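Local coordinates for protein flavin-containing monooxygenase (Allium sativum, PDB 6WPU) that probably uses FAD to oxygenate the sulfur of S-allyl-L-cysteine, giving the corresponding sulfoxide, at residues 71-75 and 185-189; 99-105 and 126-130; 207-213 and 233-239; 320-324 and 350-354. All coordinates share one frame; numbering follows the deposited sequence.

Contact 1: residues 71-75 and 185-189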
loop_
_atom_site.group_PDB
_atom_site.type_symbol
_atom_site.label_atom_id
_atom_site.label_comp_id
_atom_site.label_asym_id
_atom_site.label_seq_id
_atom_site.Cartn_x
_atom_site.Cartn_y
_atom_site.Cartn_z
ATOM N N PRO A 71 -2.429 -16.910 13.135
ATOM C CA PRO A 71 -2.366 -15.496 13.553
ATOM C C PRO A 71 -1.074 -14.808 13.167
ATOM O O PRO A 71 -1.048 -13.571 13.097
ATOM C CB PRO A 71 -2.531 -15.560 15.089
ATOM C CG PRO A 71 -2.365 -16.991 15.456
ATOM C CD PRO A 71 -2.742 -17.808 14.261
ATOM N N MET A 72 0.004 -15.555 12.926
ATOM C CA MET A 72 1.253 -14.957 12.480
ATOM C C MET A 72 1.351 -14.874 10.957
ATOM O O MET A 72 2.277 -14.234 10.445
ATOM C CB MET A 72 2.441 -15.742 13.044
ATOM C CG MET A 72 2.695 -15.492 14.539
ATOM S SD MET A 72 3.396 -13.834 14.764
ATOM C CE MET A 72 5.124 -14.166 14.421
ATOM N N SER A 73 0.422 -15.492 10.232
ATOM C CA SER A 73 0.422 -15.482 8.763
ATOM C C SER A 73 1.768 -15.946 8.208
ATOM O O SER A 73 2.346 -15.320 7.323
ATOM C CB SER A 73 0.072 -14.096 8.225
ATOM O OG SER A 73 -1.287 -13.787 8.489
ATOM N N GLN A 74 2.289 -17.037 8.776
ATOM C CA GLN A 74 3.551 -17.623 8.334
ATOM C C GLN A 74 3.415 -19.009 7.719
ATOM O O GLN A 74 4.301 -19.414 6.962
ATOM C CB GLN A 74 4.539 -17.724 9.506
ATOM C CG GLN A 74 5.141 -16.403 9.948
ATOM C CD GLN A 74 5.967 -16.571 11.208
ATOM O OE1 GLN A 74 5.710 -17.473 11.998
ATOM N NE2 GLN A 74 6.968 -15.722 11.392
ATOM N N ASP A 75 2.355 -19.753 8.037
ATOM C CA ASP A 75 2.165 -21.083 7.475
ATOM C C ASP A 75 1.929 -20.981 5.962
ATOM O O ASP A 75 0.993 -20.309 5.511
ATOM C CB ASP A 75 0.995 -21.767 8.170
ATOM C CG ASP A 75 0.630 -23.092 7.539
ATOM O OD1 ASP A 75 1.467 -23.685 6.825
ATOM O OD2 ASP A 75 -0.515 -23.538 7.757
ATOM N N GLU A 185 1.404 -9.909 2.314
ATOM C CA GLU A 185 2.391 -10.848 2.817
ATOM C C GLU A 185 3.225 -10.168 3.901
ATOM O O GLU A 185 3.933 -9.195 3.602
ATOM C CB GLU A 185 3.277 -11.342 1.688
ATOM C CG GLU A 185 4.281 -12.421 2.090
ATOM C CD GLU A 185 3.632 -13.783 2.369
ATOM O OE1 GLU A 185 2.422 -13.946 2.118
ATOM O OE2 GLU A 185 4.340 -14.695 2.840
ATOM N N PRO A 186 3.185 -10.643 5.149
ATOM C CA PRO A 186 3.802 -9.908 6.265
ATOM C C PRO A 186 5.313 -10.031 6.330
ATOM O O PRO A 186 5.909 -11.024 5.906
ATOM C CB PRO A 186 3.180 -10.574 7.502
ATOM C CG PRO A 186 3.005 -11.976 7.076
ATOM C CD PRO A 186 2.503 -11.857 5.620
ATOM N N ARG A 187 5.932 -9.007 6.913
ATOM C CA ARG A 187 7.281 -9.131 7.432
ATOM C C ARG A 187 7.239 -8.914 8.942
ATOM O O ARG A 187 6.280 -8.352 9.483
ATOM C CB ARG A 187 8.253 -8.159 6.752
ATOM C CG ARG A 187 8.246 -6.764 7.263
ATOM C CD ARG A 187 9.165 -5.851 6.437
ATOM N NE ARG A 187 10.545 -6.325 6.302
ATOM C CZ ARG A 187 11.568 -5.925 7.065
ATOM N NH1 ARG A 187 11.367 -5.052 8.048
ATOM N NH2 ARG A 187 12.796 -6.403 6.847
ATOM N N PHE A 188 8.297 -9.345 9.620
ATOM C CA PHE A 188 8.248 -9.537 11.066
ATOM C C PHE A 188 9.414 -8.874 11.774
ATOM O O PHE A 188 10.449 -8.581 11.177
ATOM C CB PHE A 188 8.247 -11.020 11.409
ATOM C CG PHE A 188 7.086 -11.735 10.845
ATOM C CD1 PHE A 188 5.883 -11.757 11.531
ATOM C CD2 PHE A 188 7.171 -12.343 9.604
ATOM C CE1 PHE A 188 4.798 -12.398 10.997
ATOM C CE2 PHE A 188 6.087 -12.989 9.067
ATOM C CZ PHE A 188 4.899 -13.011 9.762
ATOM N N ALA A 189 9.233 -8.660 13.072
ATOM C CA ALA A 189 10.298 -8.179 13.931
ATOM C C ALA A 189 11.113 -9.361 14.447
ATOM O O ALA A 189 10.629 -10.493 14.505
ATOM C CB ALA A 189 9.719 -7.383 15.102
HETATM O O HOH W 1 4.719 -15.246 5.918
#
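A Met-aromatic contact, Met72 beside the ring of Phe188, joins a loop to the chain that follows the short strand 185-186, which pairs with strand 296-297. Met72 SD lies 5.4 Å from the centre of the Phe188 ring, 62° off its normal, and the Met72 chain bends at chi2 and chi3, which brings CE within 3.8 Å of Phe188 CD1. At the ring's edge, and in its plane, Met72 O comes 3.0 Å from Phe188 CZ. Gln74 takes a face: its NE2 rides 3.6 Å above the middle of the Phe188 ring, with the amide tilted 62° to it. Next door, Pro186 CG meets Ser73 O at 3.4 Å, and a water donates to both that oxygen and Glu185 OE2. Ser73 OG turns elsewhere, to Glu68 and Asn206, while His203 packs edge-to-face with Phe188. The phenyl ring thus meets polar groups in two ways, a carbonyl oxygen on its electropositive rim and an amide nitrogen on its electron-rich face, an arrangement that is probably favourable electrostatically.

Contact 2: residues 99-105 and 126-130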
loop_
_atom_site.group_PDB
_atom_site.type_symbol
_atom_site.label_atom_id
_atom_site.label_comp_id
_atom_site.label_asym_id
_atom_site.label_seq_id
_atom_site.Cartn_x
_atom_site.Cartn_y
_atom_site.Cartn_z
ATOM N N GLY A 99 -7.684 11.729 -3.428
ATOM C CA GLY A 99 -8.446 11.418 -4.628
ATOM C C GLY A 99 -7.608 11.399 -5.897
ATOM O O GLY A 99 -6.599 12.088 -6.026
ATOM N N PHE A 100 -8.040 10.580 -6.853
ATOM C CA PHE A 100 -7.518 10.675 -8.212
ATOM C C PHE A 100 -7.579 12.112 -8.728
ATOM O O PHE A 100 -8.472 12.892 -8.381
ATOM C CB PHE A 100 -8.295 9.745 -9.137
ATOM C CG PHE A 100 -8.086 8.282 -8.830
ATOM C CD1 PHE A 100 -6.862 7.690 -9.061
ATOM C CD2 PHE A 100 -9.119 7.506 -8.326
ATOM C CE1 PHE A 100 -6.662 6.361 -8.788
ATOM C CE2 PHE A 100 -8.936 6.174 -8.052
ATOM C CZ PHE A 100 -7.699 5.589 -8.274
ATOM N N LEU A 101 -6.601 12.457 -9.569
ATOM C CA LEU A 101 -6.412 13.843 -9.991
ATOM C C LEU A 101 -7.620 14.402 -10.738
ATOM O O LEU A 101 -7.863 15.615 -10.705
ATOM C CB LEU A 101 -5.158 13.943 -10.863
ATOM C CG LEU A 101 -3.877 13.563 -10.118
ATOM C CD1 LEU A 101 -2.691 13.534 -11.053
ATOM C CD2 LEU A 101 -3.640 14.518 -8.947
ATOM N N ASP A 102 -8.376 13.564 -11.438
ATOM C CA ASP A 102 -9.534 14.073 -12.169
ATOM C C ASP A 102 -10.843 13.566 -11.576
ATOM O O ASP A 102 -11.867 13.540 -12.259
ATOM C CB ASP A 102 -9.433 13.718 -13.655
ATOM C CG ASP A 102 -9.533 12.222 -13.903
ATOM O OD1 ASP A 102 -9.490 11.437 -12.923
ATOM O OD2 ASP A 102 -9.673 11.830 -15.079
ATOM N N TYR A 103 -10.830 13.169 -10.307
ATOM C CA TYR A 103 -12.001 12.575 -9.667
ATOM C C TYR A 103 -11.934 12.882 -8.181
ATOM O O TYR A 103 -11.566 12.026 -7.367
ATOM C CB TYR A 103 -12.048 11.068 -9.919
ATOM C CG TYR A 103 -13.415 10.480 -9.697
ATOM C CD1 TYR A 103 -14.507 10.919 -10.444
ATOM C CD2 TYR A 103 -13.616 9.483 -8.747
ATOM C CE1 TYR A 103 -15.764 10.379 -10.250
ATOM C CE2 TYR A 103 -14.866 8.936 -8.540
ATOM C CZ TYR A 103 -15.934 9.386 -9.292
ATOM O OH TYR A 103 -17.175 8.839 -9.083
ATOM N N PRO A 104 -12.283 14.109 -7.787
ATOM C CA PRO A 104 -12.063 14.537 -6.398
ATOM C C PRO A 104 -12.801 13.664 -5.397
ATOM O O PRO A 104 -13.964 13.311 -5.591
ATOM C CB PRO A 104 -12.601 15.970 -6.382
ATOM C CG PRO A 104 -12.439 16.433 -7.811
ATOM C CD PRO A 104 -12.718 15.218 -8.648
ATOM N N PHE A 105 -12.110 13.328 -4.307
ATOM C CA PHE A 105 -12.682 12.494 -3.249
ATOM C C PHE A 105 -13.511 13.372 -2.305
ATOM O O PHE A 105 -13.251 13.484 -1.103
ATOM C CB PHE A 105 -11.565 11.746 -2.522
ATOM C CG PHE A 105 -12.036 10.758 -1.466
ATOM C CD1 PHE A 105 -13.365 10.368 -1.370
ATOM C CD2 PHE A 105 -11.122 10.213 -0.564
ATOM C CE1 PHE A 105 -13.774 9.465 -0.398
ATOM C CE2 PHE A 105 -11.527 9.303 0.413
ATOM C CZ PHE A 105 -12.853 8.930 0.500
ATOM N N TYR A 126 -16.024 5.281 -2.694
ATOM C CA TYR A 126 -15.383 6.134 -3.686
ATOM C C TYR A 126 -14.817 5.307 -4.838
ATOM O O TYR A 126 -15.035 5.630 -6.011
ATOM C CB TYR A 126 -14.297 6.966 -3.001
ATOM C CG TYR A 126 -13.382 7.737 -3.922
ATOM C CD1 TYR A 126 -13.780 8.945 -4.492
ATOM C CD2 TYR A 126 -12.105 7.268 -4.206
ATOM C CE1 TYR A 126 -12.928 9.655 -5.330
ATOM C CE2 TYR A 126 -11.254 7.969 -5.034
ATOM C CZ TYR A 126 -11.668 9.160 -5.592
ATOM O OH TYR A 126 -10.810 9.841 -6.420
ATOM N N LEU A 127 -14.106 4.214 -4.525
ATOM C CA LEU A 127 -13.560 3.371 -5.589
ATOM C C LEU A 127 -14.671 2.723 -6.409
ATOM O O LEU A 127 -14.533 2.555 -7.627
ATOM C CB LEU A 127 -12.636 2.303 -5.006
ATOM C CG LEU A 127 -11.389 2.818 -4.284
ATOM C CD1 LEU A 127 -10.594 1.645 -3.694
ATOM C CD2 LEU A 127 -10.537 3.640 -5.227
ATOM N N GLU A 128 -15.783 2.358 -5.764
ATOM C CA GLU A 128 -16.893 1.770 -6.507
ATOM C C GLU A 128 -17.541 2.795 -7.427
ATOM O O GLU A 128 -17.872 2.478 -8.575
ATOM C CB GLU A 128 -17.917 1.170 -5.543
ATOM C CG GLU A 128 -17.414 -0.105 -4.852
ATOM C CD GLU A 128 -18.267 -0.515 -3.653
ATOM O OE1 GLU A 128 -19.181 0.254 -3.278
ATOM O OE2 GLU A 128 -18.012 -1.604 -3.081
ATOM N N ARG A 129 -17.726 4.030 -6.941
ATOM C CA ARG A 129 -18.225 5.096 -7.804
ATOM C C ARG A 129 -17.269 5.335 -8.970
ATOM O O ARG A 129 -17.700 5.486 -10.119
ATOM C CB ARG A 129 -18.426 6.387 -7.002
ATOM C CG ARG A 129 -19.554 6.360 -5.969
ATOM C CD ARG A 129 -19.923 7.773 -5.473
ATOM N NE ARG A 129 -19.012 8.280 -4.450
ATOM C CZ ARG A 129 -18.215 9.345 -4.584
ATOM N NH1 ARG A 129 -17.430 9.713 -3.567
ATOM N NH2 ARG A 129 -18.198 10.049 -5.715
ATOM N N PHE A 130 -15.966 5.371 -8.682
ATOM C CA PHE A 130 -14.954 5.468 -9.724
ATOM C C PHE A 130 -15.130 4.361 -10.755
ATOM O O PHE A 130 -15.212 4.629 -11.956
ATOM C CB PHE A 130 -13.551 5.405 -9.095
ATOM C CG PHE A 130 -12.424 5.462 -10.097
ATOM C CD1 PHE A 130 -12.024 4.319 -10.790
ATOM C CD2 PHE A 130 -11.762 6.656 -10.345
ATOM C CE1 PHE A 130 -10.991 4.367 -11.713
ATOM C CE2 PHE A 130 -10.722 6.714 -11.274
ATOM C CZ PHE A 130 -10.337 5.570 -11.957
#
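Two hydrogen bonds meet at one phenol oxygen: Tyr126 OH, reaching from its helix into the loop 99-105, accepts from Phe100 N at 2.9 Å with a bent angle of 136°, and donates to Tyr103 O over a nominally very short 2.5 Å. Tyr103 O lies at the edge of the Tyr126 ring, in its plane. The grip spans the type I turn from Phe100 to Tyr103, whose own bond runs from Tyr103 N to Phe100 O, so the phenol ties both ends of the turn to the helix.

Aromatic contacts do the rest. Phe105 lies over one face of Tyr126, its CB making a CH-pi contact 4.1 Å from the ring centre. Phe130 turns an edge to the face of Tyr103 in an offset edge-to-face pair, planes at 77°, and its own face receives Phe100 CE2 at 3.6 Å above the plane. With CG anti to the amide nitrogen (chi1 178°), the Phe130 ring is carried to where it meets both.

Around this five-ring cluster, Phe134 extends the aromatic packing beyond Phe130, Phe344 of helix 343-358 meets Phe100, and Val36 of helix 32-43 touches both Phe100 and Phe130, so that helix 120-133 and the loop are wedged among neighbouring helices.

Contact 3: residues 207-213 and 233-239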
loop_
_atom_site.group_PDB
_atom_site.type_symbol
_atom_site.label_atom_id
_atom_site.label_comp_id
_atom_site.label_asym_id
_atom_site.label_seq_id
_atom_site.Cartn_x
_atom_site.Cartn_y
_atom_site.Cartn_z
ATOM N N TYR A 207 -5.310 -8.127 12.600
ATOM C CA TYR A 207 -5.982 -7.327 13.618
ATOM C C TYR A 207 -7.264 -6.745 13.037
ATOM O O TYR A 207 -7.251 -6.152 11.952
ATOM C CB TYR A 207 -5.090 -6.200 14.153
ATOM C CG TYR A 207 -5.896 -5.358 15.122
ATOM C CD1 TYR A 207 -6.258 -5.870 16.383
ATOM C CD2 TYR A 207 -6.376 -4.110 14.759
ATOM C CE1 TYR A 207 -7.036 -5.130 17.263
ATOM C CE2 TYR A 207 -7.170 -3.355 15.638
ATOM C CZ TYR A 207 -7.493 -3.883 16.886
ATOM O OH TYR A 207 -8.269 -3.167 17.753
ATOM N N ARG A 208 -8.374 -6.906 13.760
ATOM C CA ARG A 208 -9.656 -6.397 13.283
ATOM C C ARG A 208 -10.360 -5.510 14.299
ATOM O O ARG A 208 -10.822 -4.416 13.950
ATOM C CB ARG A 208 -10.589 -7.549 12.906
ATOM C CG ARG A 208 -10.092 -8.359 11.696
ATOM C CD ARG A 208 -9.963 -7.491 10.438
ATOM N NE ARG A 208 -9.534 -8.331 9.331
ATOM C CZ ARG A 208 -8.274 -8.456 8.935
ATOM N NH1 ARG A 208 -7.303 -7.755 9.532
ATOM N NH2 ARG A 208 -7.994 -9.273 7.924
ATOM N N ILE A 209 -10.470 -5.974 15.548
ATOM C CA ILE A 209 -11.317 -5.319 16.543
ATOM C C ILE A 209 -10.659 -5.417 17.914
ATOM O O ILE A 209 -9.863 -6.334 18.160
ATOM C CB ILE A 209 -12.739 -5.922 16.569
ATOM C CG1 ILE A 209 -12.697 -7.432 16.840
ATOM C CG2 ILE A 209 -13.487 -5.583 15.275
ATOM C CD1 ILE A 209 -14.039 -8.025 17.356
ATOM N N PRO A 210 -10.957 -4.498 18.827
ATOM C CA PRO A 210 -10.254 -4.482 20.118
ATOM C C PRO A 210 -10.908 -5.314 21.214
ATOM O O PRO A 210 -10.240 -5.615 22.208
ATOM C CB PRO A 210 -10.254 -2.995 20.494
ATOM C CG PRO A 210 -11.526 -2.465 19.866
ATOM C CD PRO A 210 -11.752 -3.274 18.599
ATOM N N GLU A 211 -12.187 -5.678 21.082
ATOM C CA GLU A 211 -12.878 -6.368 22.177
ATOM C C GLU A 211 -12.156 -7.618 22.707
ATOM O O GLU A 211 -12.108 -7.788 23.937
ATOM C CB GLU A 211 -14.309 -6.733 21.745
ATOM C CG GLU A 211 -15.293 -5.566 21.708
ATOM C CD GLU A 211 -15.201 -4.730 20.416
ATOM O OE1 GLU A 211 -14.281 -4.959 19.601
ATOM O OE2 GLU A 211 -16.050 -3.835 20.222
ATOM N N PRO A 212 -11.601 -8.518 21.884
ATOM C CA PRO A 212 -10.924 -9.693 22.456
ATOM C C PRO A 212 -9.671 -9.367 23.260
ATOM O O PRO A 212 -9.135 -10.272 23.908
ATOM C CB PRO A 212 -10.598 -10.555 21.225
ATOM C CG PRO A 212 -10.667 -9.649 20.082
ATOM C CD PRO A 212 -11.707 -8.625 20.421
ATOM N N PHE A 213 -9.188 -8.125 23.243
ATOM C CA PHE A 213 -8.043 -7.704 24.045
ATOM C C PHE A 213 -8.468 -7.123 25.395
ATOM O O PHE A 213 -7.631 -6.578 26.120
ATOM C CB PHE A 213 -7.202 -6.675 23.273
ATOM C CG PHE A 213 -6.662 -7.188 21.956
ATOM C CD1 PHE A 213 -7.430 -7.129 20.801
ATOM C CD2 PHE A 213 -5.396 -7.738 21.876
ATOM C CE1 PHE A 213 -6.938 -7.622 19.594
ATOM C CE2 PHE A 213 -4.898 -8.215 20.676
ATOM C CZ PHE A 213 -5.669 -8.158 19.535
ATOM N N ASP A 233 -6.619 1.932 19.322
ATOM C CA ASP A 233 -7.812 1.106 19.168
ATOM C C ASP A 233 -7.845 0.006 20.222
ATOM O O ASP A 233 -8.854 -0.175 20.908
ATOM C CB ASP A 233 -7.847 0.513 17.754
ATOM C CG ASP A 233 -9.242 0.100 17.321
ATOM O OD1 ASP A 233 -10.185 0.917 17.442
ATOM O OD2 ASP A 233 -9.398 -1.037 16.829
ATOM N N VAL A 234 -6.734 -0.724 20.369
ATOM C CA VAL A 234 -6.628 -1.789 21.365
ATOM C C VAL A 234 -6.792 -1.226 22.773
ATOM O O VAL A 234 -7.414 -1.852 23.642
ATOM C CB VAL A 234 -5.284 -2.529 21.192
ATOM C CG1 VAL A 234 -4.999 -3.459 22.367
ATOM C CG2 VAL A 234 -5.286 -3.316 19.886
ATOM N N ALA A 235 -6.263 -0.024 23.017
ATOM C CA ALA A 235 -6.338 0.569 24.348
ATOM C C ALA A 235 -7.768 0.864 24.786
ATOM O O ALA A 235 -7.986 1.108 25.981
ATOM C CB ALA A 235 -5.499 1.849 24.404
ATOM N N ARG A 236 -8.743 0.805 23.864
ATOM C CA ARG A 236 -10.146 0.987 24.240
ATOM C C ARG A 236 -10.627 -0.101 25.196
ATOM O O ARG A 236 -11.548 0.128 25.983
ATOM C CB ARG A 236 -11.040 0.995 22.995
ATOM C CG ARG A 236 -10.799 2.126 21.974
ATOM C CD ARG A 236 -11.907 2.077 20.896
ATOM N NE ARG A 236 -13.199 2.059 21.586
ATOM C CZ ARG A 236 -14.254 1.334 21.219
ATOM N NH1 ARG A 236 -14.186 0.559 20.137
ATOM N NH2 ARG A 236 -15.376 1.381 21.945
ATOM N N PHE A 237 -10.045 -1.300 25.121
ATOM C CA PHE A 237 -10.434 -2.409 25.982
ATOM C C PHE A 237 -9.287 -3.024 26.768
ATOM O O PHE A 237 -9.542 -3.649 27.806
ATOM C CB PHE A 237 -11.112 -3.515 25.153
ATOM C CG PHE A 237 -12.454 -3.119 24.623
ATOM C CD1 PHE A 237 -12.567 -2.484 23.397
ATOM C CD2 PHE A 237 -13.603 -3.356 25.363
ATOM C CE1 PHE A 237 -13.812 -2.096 22.913
ATOM C CE2 PHE A 237 -14.844 -2.970 24.883
ATOM C CZ PHE A 237 -14.944 -2.339 23.647
ATOM N N ALA A 238 -8.045 -2.862 26.317
ATOM C CA ALA A 238 -6.912 -3.523 26.943
ATOM C C ALA A 238 -6.633 -2.944 28.328
ATOM O O ALA A 238 -6.896 -1.768 28.606
ATOM C CB ALA A 238 -5.667 -3.383 26.065
ATOM N N LYS A 239 -6.085 -3.789 29.201
ATOM C CA LYS A 239 -5.598 -3.293 30.481
ATOM C C LYS A 239 -4.394 -2.380 30.277
ATOM O O LYS A 239 -4.344 -1.272 30.819
ATOM C CB LYS A 239 -5.237 -4.457 31.395
ATOM C CG LYS A 239 -4.922 -4.006 32.830
ATOM C CD LYS A 239 -3.695 -4.715 33.394
ATOM C CE LYS A 239 -4.026 -5.578 34.593
ATOM N NZ LYS A 239 -4.479 -6.920 34.161
HETATM O O HOH W 2 -11.299 -1.879 14.912
#
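Tyr207, at the start of 207-213, donates its hydroxyl to Asp233 OD2, on helix 225-234, at 2.6 Å. The bond meets the anti side of the carboxylate, 33° out of its plane, and ring and carboxylate stand nearly perpendicular (87°). The same ring brings CE1 within 3.6 Å of Val234 CG2. Arg208 adds a water link, for one water donates to both Arg208 O and Asp233 OD2; Asp233 OD1 is taken by Ser88.

The alpha carbons of Pro210 and Val234 are the closest pair across the contact; Pro210 CB sits 3.2 Å from Asp233 O, and its CG touches Phe237 CD1. In Glu211, CG anti to the carbonyl carbon (chi1 -75°) lies over one face of the Phe237 ring, 4.1 Å from its centre, as a CH-pi contact, and a bend at chi2 turns the carboxylate along the ring. The short 3-10 segment 211-213 ends at Phe213, whose CB packs on Val234 CG1 at 4.0 Å and whose carbonyl O receives a CH...O contact from Ala238 CA at 3.2 Å.

Both carboxylate oxygens of Asp233 have partners. OD2 holds a phenol and a water, which would probably favour the carboxylate form, while the remaining contacts are apolar or CH-mediated and settle the loop against the turn that leads into strand 240-244.

Contact 4: residues 320-324 and 350-354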
loop_
_atom_site.group_PDB
_atom_site.type_symbol
_atom_site.label_atom_id
_atom_site.label_comp_id
_atom_site.label_asym_id
_atom_site.label_seq_id
_atom_site.Cartn_x
_atom_site.Cartn_y
_atom_site.Cartn_z
ATOM N N TYR A 320 12.947 0.379 -13.695
ATOM C CA TYR A 320 13.188 1.748 -14.110
ATOM C C TYR A 320 12.039 2.611 -13.609
ATOM O O TYR A 320 10.869 2.302 -13.876
ATOM C CB TYR A 320 13.321 1.807 -15.633
ATOM C CG TYR A 320 13.434 3.196 -16.188
ATOM C CD1 TYR A 320 14.494 4.041 -15.820
ATOM C CD2 TYR A 320 12.476 3.677 -17.072
ATOM C CE1 TYR A 320 14.593 5.328 -16.339
ATOM C CE2 TYR A 320 12.560 4.957 -17.589
ATOM C CZ TYR A 320 13.618 5.776 -17.228
ATOM O OH TYR A 320 13.683 7.041 -17.762
ATOM N N LYS A 321 12.369 3.657 -12.838
ATOM C CA LYS A 321 11.372 4.546 -12.227
ATOM C C LYS A 321 10.352 3.762 -11.397
ATOM O O LYS A 321 9.191 4.161 -11.278
ATOM C CB LYS A 321 10.666 5.397 -13.290
ATOM C CG LYS A 321 11.605 6.222 -14.171
ATOM C CD LYS A 321 12.534 7.080 -13.309
ATOM C CE LYS A 321 13.312 8.072 -14.159
ATOM N NZ LYS A 321 14.376 8.745 -13.382
ATOM N N HIS A 322 10.781 2.629 -10.825
ATOM C CA HIS A 322 9.953 1.760 -9.982
ATOM C C HIS A 322 8.830 1.073 -10.759
ATOM O O HIS A 322 7.888 0.542 -10.149
ATOM C CB HIS A 322 9.341 2.510 -8.778
ATOM C CG HIS A 322 10.316 3.353 -8.007
ATOM N ND1 HIS A 322 11.161 2.832 -7.047
ATOM C CD2 HIS A 322 10.546 4.689 -8.023
ATOM C CE1 HIS A 322 11.890 3.805 -6.527
ATOM N NE2 HIS A 322 11.534 4.942 -7.097
ATOM N N VAL A 323 8.915 1.040 -12.094
ATOM C CA VAL A 323 7.795 0.604 -12.918
ATOM C C VAL A 323 8.199 -0.484 -13.910
ATOM O O VAL A 323 7.547 -1.532 -13.984
ATOM C CB VAL A 323 7.167 1.812 -13.649
ATOM C CG1 VAL A 323 6.216 1.353 -14.768
ATOM C CG2 VAL A 323 6.412 2.681 -12.662
ATOM N N PHE A 324 9.259 -0.234 -14.692
ATOM C CA PHE A 324 9.603 -1.015 -15.883
ATOM C C PHE A 324 10.849 -1.862 -15.664
ATOM O O PHE A 324 11.938 -1.303 -15.476
ATOM C CB PHE A 324 9.847 -0.085 -17.076
ATOM C CG PHE A 324 8.610 0.472 -17.703
ATOM C CD1 PHE A 324 7.718 -0.353 -18.384
ATOM C CD2 PHE A 324 8.361 1.837 -17.672
ATOM C CE1 PHE A 324 6.577 0.172 -19.001
ATOM C CE2 PHE A 324 7.228 2.372 -18.293
ATOM C CZ PHE A 324 6.334 1.530 -18.962
ATOM N N GLN A 350 1.410 6.830 -12.948
ATOM C CA GLN A 350 2.176 5.694 -13.444
ATOM C C GLN A 350 1.477 5.026 -14.620
ATOM O O GLN A 350 2.110 4.685 -15.622
ATOM C CB GLN A 350 2.400 4.671 -12.338
ATOM C CG GLN A 350 3.415 5.072 -11.299
ATOM C CD GLN A 350 3.674 3.941 -10.332
ATOM O OE1 GLN A 350 2.761 3.188 -9.999
ATOM N NE2 GLN A 350 4.920 3.806 -9.883
ATOM N N SER A 351 0.178 4.797 -14.501
ATOM C CA SER A 351 -0.487 4.042 -15.546
ATOM C C SER A 351 -0.751 4.926 -16.757
ATOM O O SER A 351 -0.781 4.432 -17.886
ATOM C CB SER A 351 -1.772 3.420 -14.997
ATOM O OG SER A 351 -2.616 4.416 -14.454
ATOM N N LYS A 352 -0.890 6.235 -16.536
ATOM C CA LYS A 352 -0.936 7.185 -17.640
ATOM C C LYS A 352 0.364 7.141 -18.439
ATOM O O LYS A 352 0.353 7.166 -19.674
ATOM C CB LYS A 352 -1.201 8.590 -17.088
ATOM C CG LYS A 352 -1.782 9.590 -18.071
ATOM C CD LYS A 352 -1.996 10.953 -17.396
ATOM C CE LYS A 352 -3.099 10.912 -16.335
ATOM N NZ LYS A 352 -4.462 10.784 -16.954
ATOM N N TRP A 353 1.494 7.042 -17.742
ATOM C CA TRP A 353 2.790 6.920 -18.397
ATOM C C TRP A 353 2.897 5.603 -19.158
ATOM O O TRP A 353 3.301 5.579 -20.334
ATOM C CB TRP A 353 3.886 7.026 -17.339
ATOM C CG TRP A 353 5.287 7.008 -17.848
ATOM C CD1 TRP A 353 5.782 7.668 -18.945
ATOM C CD2 TRP A 353 6.387 6.300 -17.271
ATOM N NE1 TRP A 353 7.125 7.404 -19.089
ATOM C CE2 TRP A 353 7.524 6.573 -18.067
ATOM C CE3 TRP A 353 6.525 5.455 -16.159
ATOM C CZ2 TRP A 353 8.781 6.038 -17.785
ATOM C CZ3 TRP A 353 7.775 4.928 -15.877
ATOM C CH2 TRP A 353 8.889 5.226 -16.689
ATOM N N ILE A 354 2.528 4.499 -18.499
ATOM C CA ILE A 354 2.602 3.185 -19.131
ATOM C C ILE A 354 1.772 3.163 -20.412
ATOM O O ILE A 354 2.231 2.692 -21.457
ATOM C CB ILE A 354 2.147 2.090 -18.155
ATOM C CG1 ILE A 354 3.134 1.928 -16.996
ATOM C CG2 ILE A 354 1.966 0.746 -18.889
ATOM C CD1 ILE A 354 2.528 1.088 -15.865
HETATM O O HOH W 3 5.246 0.792 -9.511
#
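A classic beta bulge sets Val323 and Phe324 against helix 343-358: Tyr320 O accepts from both Val323 N and Phe324 N, and the Val323 and Gln350 alpha carbons come 7.6 Å apart. The bulge lies beside strand 332-334, an edge strand of the parallel sheet, where Val323 bonds to Phe334, so the packing joins that edge to the helix.

Trp353 gives the helix its largest share of the contact. With CG anti to its amide nitrogen (chi1 -176°), the indole extends toward the loop and receives Phe324 edge-to-face: CE2 of Phe324 stands 3.5 Å above the ring plane, and the planes make 74°. At the indole's own edge Tyr320 CE2 meets Trp353 CH2 at 3.8 Å, and Val323 CB meets CZ3. With CG anti to the carbonyl carbon (chi1 -56°), Lys321 lays CG over the centre of the Tyr320 ring while also touching Trp353 CH2; beyond, Trp404 of helix 398-409 packs edge-to-face on the same indole and takes Lys321 in a cation-pi contact.

Val323 splits its branches, CG1 against Ile354 CG1 at 3.8 Å and CG2 against the amide of Gln350. That amide has its main partners elsewhere, OE1 bonded to Gly336 N and NE2 to Tyr401 OH. A water donates to His322 O at 2.7 Å and accepts only a weak bond from Gln350 NE2, 3.1 Å away.

Contacts 2 and 4 are both buried and largely aromatic, with centres about 20 Å apart; helix 343-358 carries half of contact 4 and packs on the loop of contact 2. Yet contact 2 gathers its rings round a phenol bonded to backbone, whereas contact 4 centres on a single indole. Contact 3, its centre farthest from the chain centre at about 24 Å, is also mostly buried, but it relies on a carboxylate and has an exposed flank. Contact 1 is partly buried and the smallest in area, and combines ring, amide and water. Strand 200-203 relates two of them: it touches contact 1 and leads into the loop of contact 3.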